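Local coordinates for protein paenibacillus xanthan lyase (Paenibacillus, PDB 6F2P) that cleaves xanthan by elimination, probably releasing the terminal mannose of its side chains, at residues 412-417 with 557-562; 512-517 with 599-604; 534-539 with 571-576. All blocks are in the same frame, centred on the assembly; numbering follows the deposited sequence.

Contact 1 of 3, residues 412-417 with 557-562; sequences TYLYNT and SDIGYY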
loop_
_atom_site.group_PDB
_atom_site.type_symbol
_atom_site.label_atom_id
_atom_site.label_comp_id
_atom_site.label_asym_id
_atom_site.label_seq_id
_atom_site.Cartn_x
_atom_site.Cartn_y
_atom_site.Cartn_z
ATOM N N THR A 412 -13.489 -9.673 -2.972
ATOM C CA THR A 412 -13.747 -9.560 -1.547
ATOM C C THR A 412 -13.987 -10.927 -0.913
ATOM O O THR A 412 -14.719 -11.760 -1.456
ATOM C CB THR A 412 -14.953 -8.643 -1.270
ATOM O OG1 THR A 412 -16.137 -9.223 -1.828
ATOM C CG2 THR A 412 -14.732 -7.306 -1.917
ATOM N N TYR A 413 -13.366 -11.155 0.240
ATOM C CA TYR A 413 -13.585 -12.384 0.994
ATOM C C TYR A 413 -14.281 -12.049 2.299
ATOM O O TYR A 413 -13.806 -11.198 3.050
ATOM C CB TYR A 413 -12.257 -13.059 1.331
ATOM C CG TYR A 413 -11.490 -13.634 0.163
ATOM C CD1 TYR A 413 -10.718 -12.818 -0.655
ATOM C CD2 TYR A 413 -11.497 -15.008 -0.094
ATOM C CE1 TYR A 413 -9.991 -13.344 -1.712
ATOM C CE2 TYR A 413 -10.766 -15.546 -1.149
ATOM C CZ TYR A 413 -10.017 -14.706 -1.949
ATOM O OH TYR A 413 -9.294 -15.217 -3.001
ATOM N N LEU A 414 -15.397 -12.716 2.580
ATOM C CA LEU A 414 -16.096 -12.509 3.848
ATOM C C LEU A 414 -16.003 -13.744 4.731
ATOM O O LEU A 414 -16.458 -14.825 4.355
ATOM C CB LEU A 414 -17.552 -12.137 3.614
ATOM C CG LEU A 414 -18.370 -11.878 4.879
ATOM C CD1 LEU A 414 -17.896 -10.615 5.613
ATOM C CD2 LEU A 414 -19.832 -11.761 4.510
ATOM N N TYR A 415 -15.394 -13.577 5.902
ATOM C CA TYR A 415 -15.144 -14.690 6.809
ATOM C C TYR A 415 -16.086 -14.632 7.992
ATOM O O TYR A 415 -16.256 -13.578 8.602
ATOM C CB TYR A 415 -13.695 -14.661 7.289
ATOM C CG TYR A 415 -12.697 -14.961 6.195
ATOM C CD1 TYR A 415 -12.348 -16.273 5.890
ATOM C CD2 TYR A 415 -12.113 -13.939 5.457
ATOM C CE1 TYR A 415 -11.444 -16.558 4.882
ATOM C CE2 TYR A 415 -11.211 -14.212 4.446
ATOM C CZ TYR A 415 -10.881 -15.527 4.162
ATOM O OH TYR A 415 -9.986 -15.821 3.158
ATOM N N ASN A 416 -16.711 -15.760 8.309
ATOM C CA ASN A 416 -17.566 -15.842 9.487
ATOM C C ASN A 416 -17.521 -17.223 10.130
ATOM O O ASN A 416 -16.499 -17.894 10.053
ATOM C CB ASN A 416 -18.999 -15.395 9.182
ATOM C CG ASN A 416 -19.602 -16.118 8.000
ATOM O OD1 ASN A 416 -19.287 -17.273 7.732
ATOM N ND2 ASN A 416 -20.481 -15.434 7.282
ATOM N N THR A 417 -18.613 -17.650 10.761
ATOM C CA THR A 417 -18.594 -18.918 11.487
ATOM C C THR A 417 -18.650 -20.132 10.548
ATOM O O THR A 417 -18.366 -21.268 10.948
ATOM C CB THR A 417 -19.703 -18.996 12.559
ATOM O OG1 THR A 417 -20.962 -18.652 11.976
ATOM C CG2 THR A 417 -19.412 -18.031 13.682
ATOM N N SER A 557 -23.418 -17.064 10.649
ATOM C CA SER A 557 -22.995 -16.853 9.263
ATOM C C SER A 557 -24.058 -16.309 8.291
ATOM O O SER A 557 -23.893 -16.420 7.078
ATOM C CB SER A 557 -22.359 -18.127 8.699
ATOM O OG SER A 557 -23.265 -19.208 8.770
ATOM N N ASP A 558 -25.134 -15.724 8.812
ATOM C CA ASP A 558 -26.081 -14.984 7.970
ATOM C C ASP A 558 -25.329 -13.867 7.259
ATOM O O ASP A 558 -24.354 -13.347 7.793
ATOM C CB ASP A 558 -27.163 -14.323 8.823
ATOM C CG ASP A 558 -28.230 -15.286 9.289
ATOM O OD1 ASP A 558 -28.008 -16.516 9.262
ATOM O OD2 ASP A 558 -29.303 -14.788 9.700
ATOM N N ILE A 559 -25.771 -13.493 6.063
ATOM C CA ILE A 559 -25.250 -12.289 5.415
ATOM C C ILE A 559 -26.385 -11.401 4.890
ATOM O O ILE A 559 -27.318 -11.881 4.244
ATOM C CB ILE A 559 -24.266 -12.609 4.274
ATOM C CG1 ILE A 559 -23.246 -13.661 4.725
ATOM C CG2 ILE A 559 -23.574 -11.330 3.792
ATOM C CD1 ILE A 559 -22.319 -14.123 3.629
ATOM N N GLY A 560 -26.314 -10.107 5.196
ATOM C CA GLY A 560 -27.292 -9.152 4.716
ATOM C C GLY A 560 -26.710 -8.333 3.580
ATOM O O GLY A 560 -25.497 -8.167 3.499
ATOM N N TYR A 561 -27.566 -7.840 2.689
ATOM C CA TYR A 561 -27.121 -6.983 1.596
ATOM C C TYR A 561 -28.117 -5.843 1.432
ATOM O O TYR A 561 -29.292 -6.067 1.169
ATOM C CB TYR A 561 -27.011 -7.756 0.282
ATOM C CG TYR A 561 -26.298 -9.083 0.387
ATOM C CD1 TYR A 561 -26.922 -10.183 0.971
ATOM C CD2 TYR A 561 -25.016 -9.249 -0.122
ATOM C CE1 TYR A 561 -26.286 -11.399 1.072
ATOM C CE2 TYR A 561 -24.367 -10.473 -0.029
ATOM C CZ TYR A 561 -25.016 -11.541 0.574
ATOM O OH TYR A 561 -24.413 -12.762 0.694
ATOM N N TYR A 562 -27.650 -4.617 1.590
ATOM C CA TYR A 562 -28.520 -3.474 1.429
ATOM C C TYR A 562 -28.120 -2.760 0.148
ATOM O O TYR A 562 -26.935 -2.599 -0.134
ATOM C CB TYR A 562 -28.443 -2.576 2.670
ATOM C CG TYR A 562 -28.871 -1.142 2.462
ATOM C CD1 TYR A 562 -30.135 -0.831 1.980
ATOM C CD2 TYR A 562 -28.010 -0.098 2.771
ATOM C CE1 TYR A 562 -30.516 0.478 1.782
ATOM C CE2 TYR A 562 -28.382 1.213 2.585
ATOM C CZ TYR A 562 -29.634 1.501 2.090
ATOM O OH TYR A 562 -29.997 2.821 1.906
HETATM O O HOH W 1 -21.684 -13.357 9.137
#

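Contact 2 of 3, residues 512-517 with 599-604; sequences VENRKL and FMTLWF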
loop_
_atom_site.group_PDB
_atom_site.type_symbol
_atom_site.label_atom_id
_atom_site.label_comp_id
_atom_site.label_asym_id
_atom_site.label_seq_id
_atom_site.Cartn_x
_atom_site.Cartn_y
_atom_site.Cartn_z
ATOM N N VAL A 512 -21.739 -9.298 -6.444
ATOM C CA VAL A 512 -22.000 -8.964 -5.048
ATOM C C VAL A 512 -21.678 -10.148 -4.148
ATOM O O VAL A 512 -21.069 -9.995 -3.082
ATOM C CB VAL A 512 -23.463 -8.534 -4.813
ATOM C CG1 VAL A 512 -23.777 -8.502 -3.323
ATOM C CG2 VAL A 512 -23.724 -7.183 -5.429
ATOM N N GLU A 513 -22.083 -11.331 -4.589
ATOM C CA GLU A 513 -21.964 -12.527 -3.774
ATOM C C GLU A 513 -21.767 -13.754 -4.659
ATOM O O GLU A 513 -22.197 -13.777 -5.816
ATOM C CB GLU A 513 -23.212 -12.674 -2.903
ATOM C CG GLU A 513 -23.172 -13.804 -1.902
ATOM C CD GLU A 513 -21.890 -13.833 -1.082
ATOM O OE1 GLU A 513 -21.882 -13.276 0.034
ATOM O OE2 GLU A 513 -20.894 -14.434 -1.543
ATOM N N ASN A 514 -21.076 -14.754 -4.123
ATOM C CA ASN A 514 -21.044 -16.077 -4.724
ATOM C C ASN A 514 -20.753 -17.066 -3.612
ATOM O O ASN A 514 -19.640 -17.547 -3.481
ATOM C CB ASN A 514 -19.997 -16.173 -5.840
ATOM C CG ASN A 514 -20.256 -17.349 -6.770
ATOM O OD1 ASN A 514 -20.999 -18.264 -6.423
ATOM N ND2 ASN A 514 -19.658 -17.325 -7.953
ATOM N N ARG A 515 -21.762 -17.345 -2.793
ATOM C CA ARG A 515 -21.552 -18.047 -1.534
ATOM C C ARG A 515 -21.815 -19.529 -1.663
ATOM O O ARG A 515 -22.801 -19.930 -2.276
ATOM C CB ARG A 515 -22.496 -17.489 -0.467
ATOM C CG ARG A 515 -22.137 -17.872 0.962
ATOM C CD ARG A 515 -21.000 -17.000 1.468
ATOM N NE ARG A 515 -20.633 -17.303 2.848
ATOM C CZ ARG A 515 -19.550 -16.813 3.444
ATOM N NH1 ARG A 515 -18.746 -16.006 2.770
ATOM N NH2 ARG A 515 -19.268 -17.134 4.701
ATOM N N LYS A 516 -20.952 -20.345 -1.065
ATOM C CA LYS A 516 -21.200 -21.779 -1.020
ATOM C C LYS A 516 -22.237 -22.085 0.048
ATOM O O LYS A 516 -22.175 -21.545 1.152
ATOM C CB LYS A 516 -19.920 -22.561 -0.742
ATOM C CG LYS A 516 -20.020 -24.014 -1.156
ATOM C CD LYS A 516 -19.201 -24.897 -0.262
ATOM C CE LYS A 516 -17.756 -24.494 -0.281
ATOM N NZ LYS A 516 -17.047 -25.131 0.851
ATOM N N LEU A 517 -23.179 -22.962 -0.280
ATOM C CA LEU A 517 -24.316 -23.235 0.591
ATOM C C LEU A 517 -24.171 -24.566 1.320
ATOM O O LEU A 517 -23.160 -25.255 1.169
ATOM C CB LEU A 517 -25.612 -23.203 -0.223
ATOM C CG LEU A 517 -25.751 -21.924 -1.054
ATOM C CD1 LEU A 517 -27.060 -21.888 -1.826
ATOM C CD2 LEU A 517 -25.630 -20.705 -0.146
ATOM N N PHE A 599 -24.166 -23.173 -4.710
ATOM C CA PHE A 599 -23.797 -21.762 -4.617
ATOM C C PHE A 599 -24.975 -20.805 -4.793
ATOM O O PHE A 599 -25.882 -21.052 -5.591
ATOM C CB PHE A 599 -22.727 -21.415 -5.656
ATOM C CG PHE A 599 -21.381 -22.017 -5.379
ATOM C CD1 PHE A 599 -21.080 -23.308 -5.798
ATOM C CD2 PHE A 599 -20.404 -21.286 -4.718
ATOM C CE1 PHE A 599 -19.826 -23.865 -5.547
ATOM C CE2 PHE A 599 -19.148 -21.834 -4.465
ATOM C CZ PHE A 599 -18.860 -23.126 -4.880
ATOM N N MET A 600 -24.938 -19.707 -4.043
ATOM C CA MET A 600 -25.839 -18.579 -4.248
ATOM C C MET A 600 -25.049 -17.417 -4.822
ATOM O O MET A 600 -24.172 -16.867 -4.160
ATOM C CB MET A 600 -26.480 -18.142 -2.932
ATOM C CG MET A 600 -27.254 -16.832 -3.051
ATOM S SD MET A 600 -28.603 -16.945 -4.258
ATOM C CE MET A 600 -29.662 -18.125 -3.420
ATOM N N THR A 601 -25.364 -17.042 -6.051
ATOM C CA THR A 601 -24.635 -15.989 -6.741
ATOM C C THR A 601 -25.515 -14.759 -6.963
ATOM O O THR A 601 -26.596 -14.861 -7.548
ATOM C CB THR A 601 -24.141 -16.502 -8.095
ATOM O OG1 THR A 601 -23.555 -17.791 -7.916
ATOM C CG2 THR A 601 -23.107 -15.567 -8.684
ATOM N N LEU A 602 -25.059 -13.602 -6.484
ATOM C CA LEU A 602 -25.776 -12.344 -6.682
ATOM C C LEU A 602 -24.866 -11.371 -7.427
ATOM O O LEU A 602 -23.689 -11.251 -7.086
ATOM C CB LEU A 602 -26.182 -11.747 -5.333
ATOM C CG LEU A 602 -26.930 -12.653 -4.346
ATOM C CD1 LEU A 602 -27.123 -11.960 -3.012
ATOM C CD2 LEU A 602 -28.271 -13.090 -4.901
ATOM N N TRP A 603 -25.390 -10.681 -8.440
ATOM C CA TRP A 603 -24.560 -9.722 -9.172
ATOM C C TRP A 603 -25.303 -8.597 -9.907
ATOM O O TRP A 603 -26.525 -8.600 -10.014
ATOM C CB TRP A 603 -23.606 -10.446 -10.126
ATOM C CG TRP A 603 -24.239 -11.040 -11.362
ATOM C CD1 TRP A 603 -24.184 -10.538 -12.630
ATOM C CD2 TRP A 603 -24.986 -12.263 -11.450
ATOM N NE1 TRP A 603 -24.859 -11.363 -13.498
ATOM C CE2 TRP A 603 -25.360 -12.429 -12.798
ATOM C CE3 TRP A 603 -25.378 -13.234 -10.519
ATOM C CZ2 TRP A 603 -26.107 -13.523 -13.237
ATOM C CZ3 TRP A 603 -26.126 -14.316 -10.958
ATOM C CH2 TRP A 603 -26.477 -14.452 -12.306
ATOM N N PHE A 604 -24.535 -7.622 -10.383
ATOM C CA PHE A 604 -25.056 -6.534 -11.194
ATOM C C PHE A 604 -24.664 -6.746 -12.642
ATOM O O PHE A 604 -23.555 -7.211 -12.940
ATOM C CB PHE A 604 -24.474 -5.187 -10.757
ATOM C CG PHE A 604 -24.761 -4.818 -9.327
ATOM C CD1 PHE A 604 -26.061 -4.636 -8.887
ATOM C CD2 PHE A 604 -23.722 -4.606 -8.433
ATOM C CE1 PHE A 604 -26.320 -4.279 -7.573
ATOM C CE2 PHE A 604 -23.977 -4.238 -7.114
ATOM C CZ PHE A 604 -25.276 -4.079 -6.685
#

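Contact 3 of 3, residues 534-539 with 571-576; sequences GSLGWS and GLREAR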
loop_
_atom_site.group_PDB
_atom_site.type_symbol
_atom_site.label_atom_id
_atom_site.label_comp_id
_atom_site.label_asym_id
_atom_site.label_seq_id
_atom_site.Cartn_x
_atom_site.Cartn_y
_atom_site.Cartn_z
ATOM N N GLY A 534 -36.383 -21.982 -2.560
ATOM C CA GLY A 534 -35.096 -22.478 -2.096
ATOM C C GLY A 534 -34.526 -23.636 -2.901
ATOM O O GLY A 534 -33.561 -24.284 -2.493
ATOM N N SER A 535 -35.115 -23.894 -4.060
ATOM C CA SER A 535 -34.740 -25.051 -4.853
ATOM C C SER A 535 -33.621 -24.736 -5.843
ATOM O O SER A 535 -33.566 -23.638 -6.407
ATOM C CB SER A 535 -35.961 -25.601 -5.594
ATOM O OG SER A 535 -36.474 -24.643 -6.504
ATOM N N LEU A 536 -32.736 -25.713 -6.043
ATOM C CA LEU A 536 -31.637 -25.593 -6.994
ATOM C C LEU A 536 -32.179 -25.381 -8.397
ATOM O O LEU A 536 -33.164 -25.994 -8.784
ATOM C CB LEU A 536 -30.769 -26.845 -6.955
ATOM C CG LEU A 536 -30.132 -27.101 -5.595
ATOM C CD1 LEU A 536 -29.554 -28.496 -5.540
ATOM C CD2 LEU A 536 -29.049 -26.074 -5.361
ATOM N N GLY A 537 -31.527 -24.509 -9.154
ATOM C CA GLY A 537 -31.984 -24.158 -10.481
ATOM C C GLY A 537 -32.581 -22.766 -10.504
ATOM O O GLY A 537 -32.676 -22.145 -11.570
ATOM N N TRP A 538 -32.978 -22.278 -9.325
ATOM C CA TRP A 538 -33.564 -20.940 -9.180
ATOM C C TRP A 538 -32.721 -19.829 -9.793
ATOM O O TRP A 538 -31.506 -19.764 -9.588
ATOM C CB TRP A 538 -33.820 -20.608 -7.718
ATOM C CG TRP A 538 -34.364 -19.224 -7.531
ATOM C CD1 TRP A 538 -35.671 -18.835 -7.631
ATOM C CD2 TRP A 538 -33.620 -18.046 -7.209
ATOM N NE1 TRP A 538 -35.783 -17.485 -7.395
ATOM C CE2 TRP A 538 -34.537 -16.980 -7.131
ATOM C CE3 TRP A 538 -32.265 -17.790 -6.977
ATOM C CZ2 TRP A 538 -34.142 -15.680 -6.831
ATOM C CZ3 TRP A 538 -31.877 -16.498 -6.679
ATOM C CH2 TRP A 538 -32.812 -15.459 -6.609
ATOM N N SER A 539 -33.388 -18.946 -10.529
ATOM C CA SER A 539 -32.717 -17.902 -11.286
ATOM C C SER A 539 -33.692 -16.781 -11.655
ATOM O O SER A 539 -34.744 -17.029 -12.258
ATOM C CB SER A 539 -32.096 -18.494 -12.545
ATOM O OG SER A 539 -31.424 -17.503 -13.295
ATOM N N GLY A 571 -29.851 -13.131 -9.673
ATOM C CA GLY A 571 -29.629 -14.165 -8.680
ATOM C C GLY A 571 -29.639 -15.554 -9.289
ATOM O O GLY A 571 -30.348 -15.811 -10.266
ATOM N N LEU A 572 -28.847 -16.453 -8.712
ATOM C CA LEU A 572 -28.761 -17.819 -9.202
ATOM C C LEU A 572 -28.407 -18.774 -8.071
ATOM O O LEU A 572 -27.358 -18.636 -7.441
ATOM C CB LEU A 572 -27.716 -17.919 -10.309
ATOM C CG LEU A 572 -27.406 -19.336 -10.814
ATOM C CD1 LEU A 572 -28.644 -20.012 -11.399
ATOM C CD2 LEU A 572 -26.292 -19.323 -11.845
ATOM N N ARG A 573 -29.293 -19.729 -7.805
ATOM C CA ARG A 573 -29.007 -20.812 -6.873
ATOM C C ARG A 573 -28.818 -22.113 -7.669
ATOM O O ARG A 573 -29.766 -22.635 -8.246
ATOM C CB ARG A 573 -30.141 -20.950 -5.859
ATOM C CG ARG A 573 -29.881 -21.983 -4.792
ATOM C CD ARG A 573 -31.141 -22.323 -4.037
ATOM N NE ARG A 573 -31.741 -21.146 -3.426
ATOM C CZ ARG A 573 -31.620 -20.828 -2.142
ATOM N NH1 ARG A 573 -30.913 -21.608 -1.331
ATOM N NH2 ARG A 573 -32.208 -19.730 -1.671
ATOM N N GLU A 574 -27.593 -22.622 -7.733
ATOM C CA GLU A 574 -27.334 -23.796 -8.557
ATOM C C GLU A 574 -26.333 -24.730 -7.906
ATOM O O GLU A 574 -25.606 -24.331 -6.991
ATOM C CB GLU A 574 -26.831 -23.387 -9.941
ATOM C CG GLU A 574 -25.517 -22.644 -9.909
ATOM C CD GLU A 574 -24.931 -22.446 -11.284
ATOM O OE1 GLU A 574 -23.787 -21.956 -11.390
ATOM O OE2 GLU A 574 -25.616 -22.784 -12.264
ATOM N N ALA A 575 -26.319 -25.978 -8.378
ATOM C CA ALA A 575 -25.301 -26.953 -7.995
ATOM C C ALA A 575 -24.204 -26.910 -9.042
ATOM O O ALA A 575 -24.476 -26.814 -10.245
ATOM C CB ALA A 575 -25.890 -28.350 -7.906
ATOM N N ARG A 576 -22.958 -26.964 -8.597
ATOM C CA ARG A 576 -21.863 -26.903 -9.549
ATOM C C ARG A 576 -20.912 -28.073 -9.396
ATOM O O ARG A 576 -20.664 -28.543 -8.283
ATOM C CB ARG A 576 -21.133 -25.571 -9.437
ATOM C CG ARG A 576 -21.991 -24.412 -9.892
ATOM C CD ARG A 576 -21.227 -23.122 -9.866
ATOM N NE ARG A 576 -20.053 -23.154 -10.731
ATOM C CZ ARG A 576 -20.049 -22.740 -11.993
ATOM N NH1 ARG A 576 -21.168 -22.276 -12.537
ATOM N NH2 ARG A 576 -18.928 -22.790 -12.705
#

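Contact 1 of 3, residues 412-417 with 557-562
This is a buried contact between two sheets, where Leu414 and Asn416 meet Ser557 and Ile559. Strand 412-415 is the end of an edge strand of a four-stranded antiparallel sheet. Residues 557-562 lead into strand 559-563 of a larger antiparallel sheet. No direct hydrogen bond joins the two segments. The apolar part is one pair of branched side chains that meet tip to tip. Leu414 CD2 lies 3.5 Å from Ile559 CD1 and 3.8 Å from Ile559 CG2, fitting against both arms of the isoleucine. Leu414 has CG anti to the backbone N (chi1 -179°), which carries the methyl out toward the other strand. Phe380 and Pro621 also touch this leucine. Both segments belong to the super-sandwich domain of polysaccharide lyase family 8, a fold built of stacked antiparallel sheets. The polar part lies at the loop end and runs through water. Asn416 ND2 donates a hydrogen bond to a water 3.0 Å away, and this water donates in turn to Asp558 O, also at 3.0 Å. The other end of the amide, Asn416 OD1, accepts from Asp418 N, so the amide is held at both ends. Its side packs against Ser557, with Asn416 OD1 3.3 Å from Ser557 CB. Thr417 OG1 comes within 3.2 Å of Ser557 N, but the angle is too poor for a bond. The threonine hydroxyl bonds to Pro555 O instead, and Ser557 OG bonds to Val554 O.

Contact 2 of 3, residues 512-517 with 599-604
Glu513 to Lys516 pair with Leu602 to Phe599 as neighbouring antiparallel strands, their axes 4.3 Å apart. The backbone bonds come first. Glu513 and Leu602 form one hydrogen-bonded pair: Glu513 N reaches Leu602 O at 3.0 Å, and Leu602 N donates back to Glu513 O. Where the strand turns its corner, Val512 N also donates to Leu602 O, at 2.8 Å. Both amides approach that oxygen from one face of its carbonyl plane. Arg515 and Met600 form the next pair, with Arg515 N bonded to Met600 O at 2.8 Å and Met600 N to Arg515 O. Polar side chains add less. Asn514 and Thr601 are a non-hydrogen-bonded pair, so their side chains share a face and lie side by side, pointing the same way. Asn514 OD1 and Thr601 OG1 are 3.0 Å apart, a weak bond at most, while Asn514 ND2 is held by Arg434 O. On the same face Lys516 CG lies over one face of the Phe599 ring, toward its rim, a CH-pi contact 4.2 Å from the ring centroid. The Lys516 ammonium goes on to Asn423 O and Ser420 O. Apolar contacts finish the ends. Val512 CG2 meets Phe604 CE2 at 3.4 Å, and Leu517 CD2 packs on Met600 CB. Val512 and Glu513 both facing Leu602 make a classic beta bulge, here within a five-stranded antiparallel sheet of the super-sandwich domain.

Contact 3 of 3, residues 534-539 with 571-576
A G1 beta bulge, in which Gly537 and Trp538 both face Arg573, joins the loop before strand 539-543 to strand 566-578 of the super-sandwich domain. It overlaps a type II turn from Ser535 to Trp538, whose last two residues are the bulge residues. Gly537 holds the third position, where the positive phi suits glycine. Gly537 N donates to Arg573 O at 2.7 Å, nearly along the C=O axis. Arg573 N returns a bond to Trp538 O at 2.8 Å. The indole lies against the backbone of the strand. Its Trp538 CZ3 corner sits 3.6 Å from Gly571 C, on the side where a side chain at that glycine would point. Arg573 N lies at the edge of the same ring. The Arg573 chain extends from the strand and bends at chi3 (-58°), which turns the guanidinium so that one face lies against Gly534. Gly534 CA stands 3.7 Å above the centre of that face. Arg573 CD touches both Gly534 O and Ser535 O. Arg573 NH1 bonds to Asn523 O and Gly521 O, tying a further loop in. With an alanine here, Asn523 O and Gly521 O would probably lose their donor and a gap would open beside Gly534. Leu536 CD2 lies over the backbone at Glu574 and Ala575, 4.0 Å from Glu574 C. Ser539 pairs with Leu572, and there Ser539 CB rests 3.9 Å from Leu572 CD1.

In the fold
From the N terminus, residues 412-417 come first; 557-562 close contact 1 later in the chain. Before that the chain passes 512-517 and 534-539, so contact 1 crosses both other contacts. Residues 571-576 then close contact 3, and 599-604 close contact 2 last, so contact 3 lies wholly within the span of contact 2. Contacts 2 and 3 share one sheet, since strands 566-578 and 595-607 are neighbours: Thr601 N bonds to Leu572 O. Contact 1 joins two other sheets to each other, and side chains of 512-517 reach both. Arg515 NH1 reaches Leu414 O and, from the same face, Glu513 OE1 meets Tyr561 OH.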